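Local coordinates for protein NEQ263 (Nanoarchaeum equitans Kin4-M, PDB 5BN3) that forms, with its partner subunit NeqA, the core complex of an unusual archaeal ATP synthase and probably binds adenine nucleotide, at residues L18-D23 and A29-A34; L42-Y47 and N75-P80; R92-L97 and K199-R204. All coordinates share one frame; numbering follows the deposited sequence.

Contact 1. Residues L18-D23 and A29-A34; sequences LGEVID and AIVIAA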
loop_
_atom_site.group_PDB
_atom_site.type_symbol
_atom_site.label_atom_id
_atom_site.label_comp_id
_atom_site.label_asym_id
_atom_site.label_seq_id
_atom_site.Cartn_x
_atom_site.Cartn_y
_atom_site.Cartn_z
ATOM N N LEU B 18 27.467 -14.689 21.502
ATOM C CA LEU B 18 26.224 -13.963 21.261
ATOM C C LEU B 18 25.646 -13.468 22.587
ATOM O O LEU B 18 25.391 -14.263 23.492
ATOM C CB LEU B 18 25.209 -14.869 20.564
ATOM C CG LEU B 18 24.325 -14.299 19.450
ATOM C CD1 LEU B 18 22.903 -14.833 19.579
ATOM C CD2 LEU B 18 24.336 -12.777 19.427
ATOM N N GLY B 19 25.451 -12.157 22.703
ATOM C CA GLY B 19 24.887 -11.576 23.910
ATOM C C GLY B 19 25.917 -11.193 24.959
ATOM O O GLY B 19 25.563 -10.726 26.042
ATOM N N GLU B 20 27.192 -11.381 24.630
ATOM C CA GLU B 20 28.295 -11.163 25.567
ATOM C C GLU B 20 28.438 -9.700 25.995
ATOM O O GLU B 20 28.358 -8.790 25.169
ATOM C CB GLU B 20 29.599 -11.654 24.924
ATOM C CG GLU B 20 30.863 -11.466 25.739
ATOM C CD GLU B 20 32.099 -11.942 24.993
ATOM O OE1 GLU B 20 33.124 -12.213 25.650
ATOM O OE2 GLU B 20 32.046 -12.047 23.746
ATOM N N VAL B 21 28.647 -9.483 27.291
ATOM C CA VAL B 21 28.900 -8.146 27.821
ATOM C C VAL B 21 30.390 -7.834 27.760
ATOM O O VAL B 21 31.213 -8.610 28.247
ATOM C CB VAL B 21 28.444 -8.026 29.282
ATOM C CG1 VAL B 21 28.670 -6.613 29.793
ATOM C CG2 VAL B 21 26.987 -8.400 29.408
ATOM N N ILE B 22 30.737 -6.700 27.161
ATOM C CA ILE B 22 32.133 -6.285 27.083
ATOM C C ILE B 22 32.357 -4.926 27.746
ATOM O O ILE B 22 31.576 -3.990 27.553
ATOM C CB ILE B 22 32.659 -6.281 25.628
ATOM C CG1 ILE B 22 31.834 -5.343 24.747
ATOM C CG2 ILE B 22 32.643 -7.689 25.052
ATOM C CD1 ILE B 22 32.217 -5.392 23.278
ATOM N N ASP B 23 33.417 -4.834 28.546
ATOM C CA ASP B 23 33.763 -3.589 29.219
ATOM C C ASP B 23 34.674 -2.730 28.353
ATOM O O ASP B 23 35.682 -3.206 27.827
ATOM C CB ASP B 23 34.448 -3.865 30.561
ATOM C CG ASP B 23 33.460 -4.106 31.689
ATOM O OD1 ASP B 23 32.913 -3.119 32.225
ATOM O OD2 ASP B 23 33.244 -5.280 32.053
ATOM N N ALA B 29 29.162 -2.685 26.545
ATOM C CA ALA B 29 28.467 -2.982 25.296
ATOM C C ALA B 29 27.949 -4.413 25.291
ATOM O O ALA B 29 28.452 -5.265 26.023
ATOM C CB ALA B 29 29.376 -2.744 24.102
ATOM N N ILE B 30 26.941 -4.668 24.462
ATOM C CA ILE B 30 26.409 -6.012 24.288
ATOM C C ILE B 30 26.680 -6.479 22.866
ATOM O O ILE B 30 26.331 -5.785 21.911
ATOM C CB ILE B 30 24.886 -6.058 24.526
ATOM C CG1 ILE B 30 24.535 -5.553 25.928
ATOM C CG2 ILE B 30 24.352 -7.467 24.312
ATOM C CD1 ILE B 30 25.102 -6.395 27.050
ATOM N N VAL B 31 27.301 -7.648 22.722
ATOM C CA VAL B 31 27.530 -8.226 21.400
ATOM C C VAL B 31 26.203 -8.718 20.826
ATOM O O VAL B 31 25.556 -9.588 21.405
ATOM C CB VAL B 31 28.536 -9.392 21.459
ATOM C CG1 VAL B 31 28.683 -10.035 20.093
ATOM C CG2 VAL B 31 29.886 -8.897 21.955
ATOM N N ILE B 32 25.800 -8.154 19.690
ATOM C CA ILE B 32 24.511 -8.486 19.087
ATOM C C ILE B 32 24.653 -9.319 17.814
ATOM O O ILE B 32 23.664 -9.822 17.283
ATOM C CB ILE B 32 23.682 -7.220 18.780
ATOM C CG1 ILE B 32 24.451 -6.290 17.839
ATOM C CG2 ILE B 32 23.315 -6.495 20.064
ATOM C CD1 ILE B 32 23.651 -5.087 17.369
ATOM N N ALA B 33 25.881 -9.457 17.322
ATOM C CA ALA B 33 26.138 -10.272 16.135
ATOM C C ALA B 33 27.538 -10.877 16.174
ATOM O O ALA B 33 28.470 -10.262 16.695
ATOM C CB ALA B 33 25.953 -9.450 14.874
ATOM N N ALA B 34 27.683 -12.075 15.612
ATOM C CA ALA B 34 28.965 -12.774 15.629
ATOM C C ALA B 34 29.162 -13.702 14.432
ATOM O O ALA B 34 28.427 -14.677 14.267
ATOM C CB ALA B 34 29.116 -13.556 16.924
#
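Val-21 and Ile-30 face each other as an antiparallel non-hydrogen-bonded pair in a beta hairpin, with Ile-22 and Ala-29 the hydrogen-bonded pair beside them and the two short strands at 138°. The hairpin belongs to the antiparallel sheet of the N-terminal domain, flanked by strand 38-43 on one side and strand 55-57 on the other. Ile-22 and Ala-29 exchange two backbone bonds; farther along, Val-31 N gives a nearly straight bond of 2.9 Å to Glu-20 O, and Gly-19 N a more bent one to Val-31 O. Gly-19 has a positive phi (90°), where any side chain would press on the carbonyl of Leu-18.

On one face, CG2 of Val-21 meets CD1 of Ile-30 at 3.6 Å, the two side chains slanting across each other. On the other, Ile-22 sets CG1 between its backbone N and carbonyl carbon (chi1 59°), which lays CG1 3.6 Å from CB of Ala-29; its CG2 stands 4.3 Å from CG2 of Val-31. Glu-20 is extended, its OE1 in a salt bridge with Arg-56 and its OE2 taking the backbone N of Met-17. A classic beta bulge, Ile-32 and Ala-33 both opposite Leu-40, follows, and Ala-34 then pairs with a strand of the V-type ATP synthase alpha chain, carrying the sheet across the subunit interface. Leu-18 reaches the bulge with CD2, 3.7 Å from Ile-32 O.

Contact 2. Residues L42-Y47 and N75-P80; sequences LLFDYY and NGFGEP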
loop_
_atom_site.group_PDB
_atom_site.type_symbol
_atom_site.label_atom_id
_atom_site.label_comp_id
_atom_site.label_asym_id
_atom_site.label_seq_id
_atom_site.Cartn_x
_atom_site.Cartn_y
_atom_site.Cartn_z
ATOM N N LEU B 42 26.469 -3.094 20.868
ATOM C CA LEU B 42 25.681 -1.903 21.162
ATOM C C LEU B 42 26.118 -1.278 22.477
ATOM O O LEU B 42 26.078 -1.925 23.525
ATOM C CB LEU B 42 24.191 -2.240 21.234
ATOM C CG LEU B 42 23.469 -2.441 19.905
ATOM C CD1 LEU B 42 21.990 -2.669 20.126
ATOM C CD2 LEU B 42 23.684 -1.235 19.028
ATOM N N LEU B 43 26.523 -0.014 22.415
ATOM C CA LEU B 43 26.969 0.713 23.598
ATOM C C LEU B 43 25.823 0.949 24.578
ATOM O O LEU B 43 24.681 1.178 24.171
ATOM C CB LEU B 43 27.595 2.047 23.186
ATOM C CG LEU B 43 28.817 1.939 22.270
ATOM C CD1 LEU B 43 29.208 3.297 21.717
ATOM C CD2 LEU B 43 29.975 1.324 23.026
ATOM N N PHE B 44 26.135 0.877 25.868
ATOM C CA PHE B 44 25.162 1.160 26.918
ATOM C C PHE B 44 24.755 2.627 26.883
ATOM O O PHE B 44 23.590 2.960 27.098
ATOM C CB PHE B 44 25.749 0.824 28.293
ATOM C CG PHE B 44 25.603 -0.620 28.685
ATOM C CD1 PHE B 44 25.790 -1.633 27.756
ATOM C CD2 PHE B 44 25.299 -0.965 29.994
ATOM C CE1 PHE B 44 25.663 -2.960 28.121
ATOM C CE2 PHE B 44 25.172 -2.292 30.366
ATOM C CZ PHE B 44 25.354 -3.289 29.427
ATOM N N ASP B 45 25.720 3.499 26.606
ATOM C CA ASP B 45 25.462 4.935 26.579
ATOM C C ASP B 45 26.435 5.685 25.676
ATOM O O ASP B 45 27.240 5.074 24.973
ATOM C CB ASP B 45 25.511 5.512 27.995
ATOM C CG ASP B 45 26.695 5.003 28.792
ATOM O OD1 ASP B 45 27.691 4.573 28.177
ATOM O OD2 ASP B 45 26.630 5.033 30.039
ATOM N N TYR B 46 26.346 7.013 25.709
ATOM C CA TYR B 46 27.200 7.876 24.898
ATOM C C TYR B 46 28.675 7.562 25.120
ATOM O O TYR B 46 29.163 7.584 26.252
ATOM C CB TYR B 46 26.920 9.349 25.207
ATOM C CG TYR B 46 27.665 10.319 24.317
ATOM C CD1 TYR B 46 27.252 10.548 23.011
ATOM C CD2 TYR B 46 28.777 11.006 24.782
ATOM C CE1 TYR B 46 27.928 11.433 22.194
ATOM C CE2 TYR B 46 29.459 11.893 23.971
ATOM C CZ TYR B 46 29.030 12.101 22.679
ATOM O OH TYR B 46 29.706 12.983 21.869
ATOM N N TYR B 47 29.367 7.247 24.032
ATOM C CA TYR B 47 30.781 6.903 24.082
ATOM C C TYR B 47 31.486 7.483 22.859
ATOM O O TYR B 47 30.890 7.617 21.787
ATOM C CB TYR B 47 30.959 5.384 24.168
ATOM C CG TYR B 47 32.380 4.932 24.408
ATOM C CD1 TYR B 47 33.005 5.152 25.629
ATOM C CD2 TYR B 47 33.089 4.265 23.422
ATOM C CE1 TYR B 47 34.303 4.734 25.851
ATOM C CE2 TYR B 47 34.384 3.842 23.636
ATOM C CZ TYR B 47 34.985 4.078 24.851
ATOM O OH TYR B 47 36.276 3.655 25.064
ATOM N N ASN B 75 17.840 2.594 36.386
ATOM C CA ASN B 75 17.749 2.740 34.933
ATOM C C ASN B 75 17.367 1.417 34.269
ATOM O O ASN B 75 17.045 0.446 34.955
ATOM C CB ASN B 75 19.030 3.331 34.320
ATOM C CG ASN B 75 20.244 2.421 34.473
ATOM O OD1 ASN B 75 20.133 1.258 34.863
ATOM N ND2 ASN B 75 21.417 2.955 34.152
ATOM N N GLY B 76 17.414 1.374 32.940
ATOM C CA GLY B 76 17.024 0.179 32.212
ATOM C C GLY B 76 17.937 -1.014 32.427
ATOM O O GLY B 76 17.555 -2.151 32.147
ATOM N N PHE B 77 19.146 -0.760 32.921
ATOM C CA PHE B 77 20.099 -1.835 33.176
ATOM C C PHE B 77 20.002 -2.342 34.614
ATOM O O PHE B 77 20.692 -3.288 34.997
ATOM C CB PHE B 77 21.525 -1.366 32.878
ATOM C CG PHE B 77 21.743 -0.954 31.450
ATOM C CD1 PHE B 77 21.751 -1.899 30.435
ATOM C CD2 PHE B 77 21.956 0.377 31.121
ATOM C CE1 PHE B 77 21.957 -1.525 29.117
ATOM C CE2 PHE B 77 22.164 0.759 29.805
ATOM C CZ PHE B 77 22.164 -0.195 28.803
ATOM N N GLY B 78 19.143 -1.710 35.408
ATOM C CA GLY B 78 18.986 -2.088 36.801
ATOM C C GLY B 78 19.978 -1.391 37.714
ATOM O O GLY B 78 20.102 -1.736 38.893
ATOM N N GLU B 79 20.692 -0.410 37.169
ATOM C CA GLU B 79 21.653 0.362 37.949
ATOM C C GLU B 79 20.934 1.477 38.690
ATOM O O GLU B 79 20.082 2.158 38.118
ATOM C CB GLU B 79 22.735 0.943 37.037
ATOM C CG GLU B 79 23.588 -0.112 36.346
ATOM C CD GLU B 79 24.290 0.423 35.112
ATOM O OE1 GLU B 79 23.943 1.538 34.664
ATOM O OE2 GLU B 79 25.185 -0.271 34.586
ATOM N N PRO B 80 21.285 1.680 39.968
ATOM C CA PRO B 80 20.560 2.654 40.789
ATOM C C PRO B 80 20.707 4.084 40.286
ATOM O O PRO B 80 21.796 4.494 39.875
ATOM C CB PRO B 80 21.222 2.509 42.165
ATOM C CG PRO B 80 22.596 2.012 41.869
ATOM C CD PRO B 80 22.440 1.104 40.681
#
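The rings of Phe-44 and Phe-77 lie face to face in an offset stack, planes 8° apart and centroids separated by 3.9 Å. The shift is unequal: CD2 of Phe-44 sits over the middle of the Phe-77 ring, whereas CE1 of Phe-77 lies toward the rim of the Phe-44 ring. CD2 of Phe-44 and CZ of Phe-77 approach to 3.4 Å, and CE2 of Phe-44 is equally near CD1 of Phe-77. Each ring carbon CG is anti to its own carbonyl carbon (chi1 -85° in Phe-44, -61° in Phe-77), which sends both rings into the gap between backbones whose CA atoms are 8.6 Å apart.

Phe-77 is presented by a type I turn from Asn-75 to Gly-78. Asn-75 OD1 takes the backbone N of Phe-77 at 3.0 Å, making an Asx turn, and that of Glu-79 at 2.9 Å; the two donors arrive from opposite faces of the amide. Its ND2 gives a straight bond of 2.9 Å to Glu-79 OE1, so both ends of the amide are held and its rotation is fixed.

Phe-44 follows strand 38-43 and also packs on Ile-30 of the adjoining strand 28-35, while Phe-77 rests against Ile-197, Glu-198 and Tyr-201. The stack thus bridges the N-terminal sheet and helix 196-215 of the nucleotide-binding domain.

Contact 3. Residues R92-L97 and K199-R204; sequences RDINGL and KIYTPR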
loop_
_atom_site.group_PDB
_atom_site.type_symbol
_atom_site.label_atom_id
_atom_site.label_comp_id
_atom_site.label_asym_id
_atom_site.label_seq_id
_atom_site.Cartn_x
_atom_site.Cartn_y
_atom_site.Cartn_z
ATOM N N ARG B 92 21.313 -13.278 37.760
ATOM C CA ARG B 92 20.360 -13.978 36.905
ATOM C C ARG B 92 20.361 -13.430 35.486
ATOM O O ARG B 92 20.420 -12.217 35.283
ATOM C CB ARG B 92 18.945 -13.852 37.481
ATOM C CG ARG B 92 18.790 -14.389 38.888
ATOM C CD ARG B 92 18.980 -15.894 38.932
ATOM N NE ARG B 92 18.870 -16.412 40.293
ATOM C CZ ARG B 92 17.718 -16.668 40.903
ATOM N NH1 ARG B 92 16.570 -16.452 40.276
ATOM N NH2 ARG B 92 17.712 -17.136 42.143
ATOM N N ASP B 93 20.299 -14.335 34.512
ATOM C CA ASP B 93 20.068 -13.966 33.120
ATOM C C ASP B 93 18.770 -13.160 33.055
ATOM O O ASP B 93 17.726 -13.610 33.533
ATOM C CB ASP B 93 19.955 -15.233 32.266
ATOM C CG ASP B 93 19.915 -14.946 30.770
ATOM O OD1 ASP B 93 19.447 -13.864 30.357
ATOM O OD2 ASP B 93 20.346 -15.825 29.994
ATOM N N ILE B 94 18.843 -11.962 32.479
ATOM C CA ILE B 94 17.688 -11.069 32.419
ATOM C C ILE B 94 16.627 -11.536 31.424
ATOM O O ILE B 94 15.483 -11.081 31.468
ATOM C CB ILE B 94 18.086 -9.616 32.086
ATOM C CG1 ILE B 94 18.773 -9.538 30.723
ATOM C CG2 ILE B 94 18.967 -9.028 33.183
ATOM C CD1 ILE B 94 18.814 -8.132 30.158
ATOM N N ASN B 95 17.012 -12.428 30.519
ATOM C CA ASN B 95 16.051 -13.029 29.600
ATOM C C ASN B 95 15.185 -14.060 30.313
ATOM O O ASN B 95 14.022 -14.261 29.961
ATOM C CB ASN B 95 16.765 -13.672 28.407
ATOM C CG ASN B 95 17.325 -12.648 27.438
ATOM O OD1 ASN B 95 16.731 -11.589 27.226
ATOM N ND2 ASN B 95 18.470 -12.959 26.843
ATOM N N GLY B 96 15.758 -14.709 31.321
ATOM C CA GLY B 96 15.040 -15.711 32.088
ATOM C C GLY B 96 14.727 -16.956 31.278
ATOM O O GLY B 96 15.363 -17.219 30.257
ATOM N N LEU B 97 13.743 -17.723 31.737
ATOM C CA LEU B 97 13.346 -18.956 31.068
ATOM C C LEU B 97 11.832 -19.005 30.891
ATOM O O LEU B 97 11.093 -18.346 31.622
ATOM C CB LEU B 97 13.806 -20.169 31.883
ATOM C CG LEU B 97 15.305 -20.318 32.157
ATOM C CD1 LEU B 97 15.555 -21.318 33.276
ATOM C CD2 LEU B 97 16.031 -20.754 30.901
ATOM N N LYS B 199 16.652 0.373 26.378
ATOM C CA LYS B 199 15.200 0.343 26.255
ATOM C C LYS B 199 14.647 -1.081 26.264
ATOM O O LYS B 199 13.663 -1.360 26.944
ATOM C CB LYS B 199 14.746 1.085 24.992
ATOM C CG LYS B 199 14.894 2.605 25.064
ATOM C CD LYS B 199 14.129 3.285 23.930
ATOM C CE LYS B 199 14.299 4.800 23.957
ATOM N NZ LYS B 199 15.589 5.245 23.366
ATOM N N ILE B 200 15.275 -1.983 25.516
ATOM C CA ILE B 200 14.762 -3.352 25.442
ATOM C C ILE B 200 15.126 -4.186 26.670
ATOM O O ILE B 200 14.502 -5.214 26.930
ATOM C CB ILE B 200 15.186 -4.091 24.147
ATOM C CG1 ILE B 200 16.694 -4.338 24.125
ATOM C CG2 ILE B 200 14.725 -3.323 22.910
ATOM C CD1 ILE B 200 17.092 -5.503 23.236
ATOM N N TYR B 201 16.130 -3.743 27.422
ATOM C CA TYR B 201 16.499 -4.408 28.671
ATOM C C TYR B 201 15.604 -3.988 29.836
ATOM O O TYR B 201 15.478 -4.715 30.820
ATOM C CB TYR B 201 17.972 -4.150 29.014
ATOM C CG TYR B 201 18.940 -5.080 28.320
ATOM C CD1 TYR B 201 18.519 -5.915 27.294
ATOM C CD2 TYR B 201 20.271 -5.140 28.706
ATOM C CE1 TYR B 201 19.401 -6.772 26.664
ATOM C CE2 TYR B 201 21.159 -5.997 28.083
ATOM C CZ TYR B 201 20.718 -6.809 27.064
ATOM O OH TYR B 201 21.598 -7.664 26.439
ATOM N N THR B 202 14.981 -2.818 29.717
ATOM C CA THR B 202 14.121 -2.293 30.784
ATOM C C THR B 202 13.031 -3.274 31.241
ATOM O O THR B 202 12.936 -3.566 32.433
ATOM C CB THR B 202 13.497 -0.925 30.407
ATOM O OG1 THR B 202 14.540 0.010 30.112
ATOM C CG2 THR B 202 12.647 -0.392 31.541
ATOM N N PRO B 203 12.214 -3.798 30.305
ATOM C CA PRO B 203 11.197 -4.730 30.800
ATOM C C PRO B 203 11.801 -6.057 31.247
ATOM O O PRO B 203 11.190 -6.747 32.056
ATOM C CB PRO B 203 10.299 -4.947 29.578
ATOM C CG PRO B 203 11.200 -4.713 28.412
ATOM C CD PRO B 203 12.111 -3.602 28.844
ATOM N N ARG B 204 12.975 -6.407 30.727
ATOM C CA ARG B 204 13.615 -7.673 31.078
ATOM C C ARG B 204 14.169 -7.688 32.502
ATOM O O ARG B 204 14.023 -8.680 33.218
ATOM C CB ARG B 204 14.710 -8.023 30.062
ATOM C CG ARG B 204 14.171 -8.525 28.724
ATOM C CD ARG B 204 15.282 -8.766 27.714
ATOM N NE ARG B 204 14.809 -9.522 26.555
ATOM C CZ ARG B 204 14.275 -8.976 25.467
ATOM N NH1 ARG B 204 14.147 -7.659 25.379
ATOM N NH2 ARG B 204 13.870 -9.745 24.467
#
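Ile-94 and Tyr-201 make the apolar half of this contact, a CH-pi interaction between the turn after strand 91-93 and helix 196-215. The methyl CD1 of Ile-94 stands 3.5 Å from the centroid of the Tyr-201 ring and only 7° off its normal, nearly equidistant from CG, CD1 and CD2. The isoleucine chain meets the tyrosine side chain at about a right angle, end-on over the ring. Its CG1 lies between the backbone N and the carbonyl carbon (chi1 61°) and the chain then extends, aiming CD1 at the face. Ile-94 also packs on Val-205 and Thr-208 of the helix, and its CD1 lies 4.1 Å from CB of Arg-204.

The polar half joins Asn-95 to Arg-204. Arg-204 NE gives a weak, strongly bent bond to Asn-95 OD1 at 2.9 Å, with the oxygen at the edge of the guanidinium and the amide turned 80° against it. The same oxygen lies 3.2 Å from Arg-204 CD. Arg-204 NH1 bonds to Ile-200 O one helical turn back at 2.9 Å, in the guanidinium plane, and also reaches Tyr-231; NH2 forms a salt bridge with Asp-258.

Within the turn, Asp-93 OD1 accepts from Asn-95 N at 2.8 Å, an Asx turn that shapes the backbone carrying the amide. Ile-94 O and Arg-204 O, two acceptors 3.3 Å apart, find their donors elsewhere: Arg-265 for the first, Thr-208 for the second.

A leucine in place of Arg-204 brings no charge or N-H, and is likely to leave Asp-258 without its mate and the Asn-95 amide freer to turn. Since the direct polar link is weak, the join probably rests largely on Ile-94, packed against Tyr-201 and Arg-204 CB, while the guanidinium is also held by Ile-200 O, Tyr-231 and Asp-258, besides Asn-95.

How the contacts relate
From the N terminus, contact 1 closes first, a short hairpin with five residues between its segments. Strand 28-35 then passes into strand 38-43, its neighbour in the sheet, where contact 2 opens; that one closes a longer loop, at 75-80. Contact 3 follows, spanning 101 residues from 92-97 to helix 196-215. The three run in series, none nested or crossed, yet they meet in space: Ile-30 CG2 packs against Tyr-201 OH, and Gly-76 against Thr-202. Contact 1 is a hairpin within the N-terminal sheet; contact 2 links the end of that sheet to the 75-80 loop, and contact 3 fastens the turn after strand 91-93 to helix 196-215 of the nucleotide-binding domain.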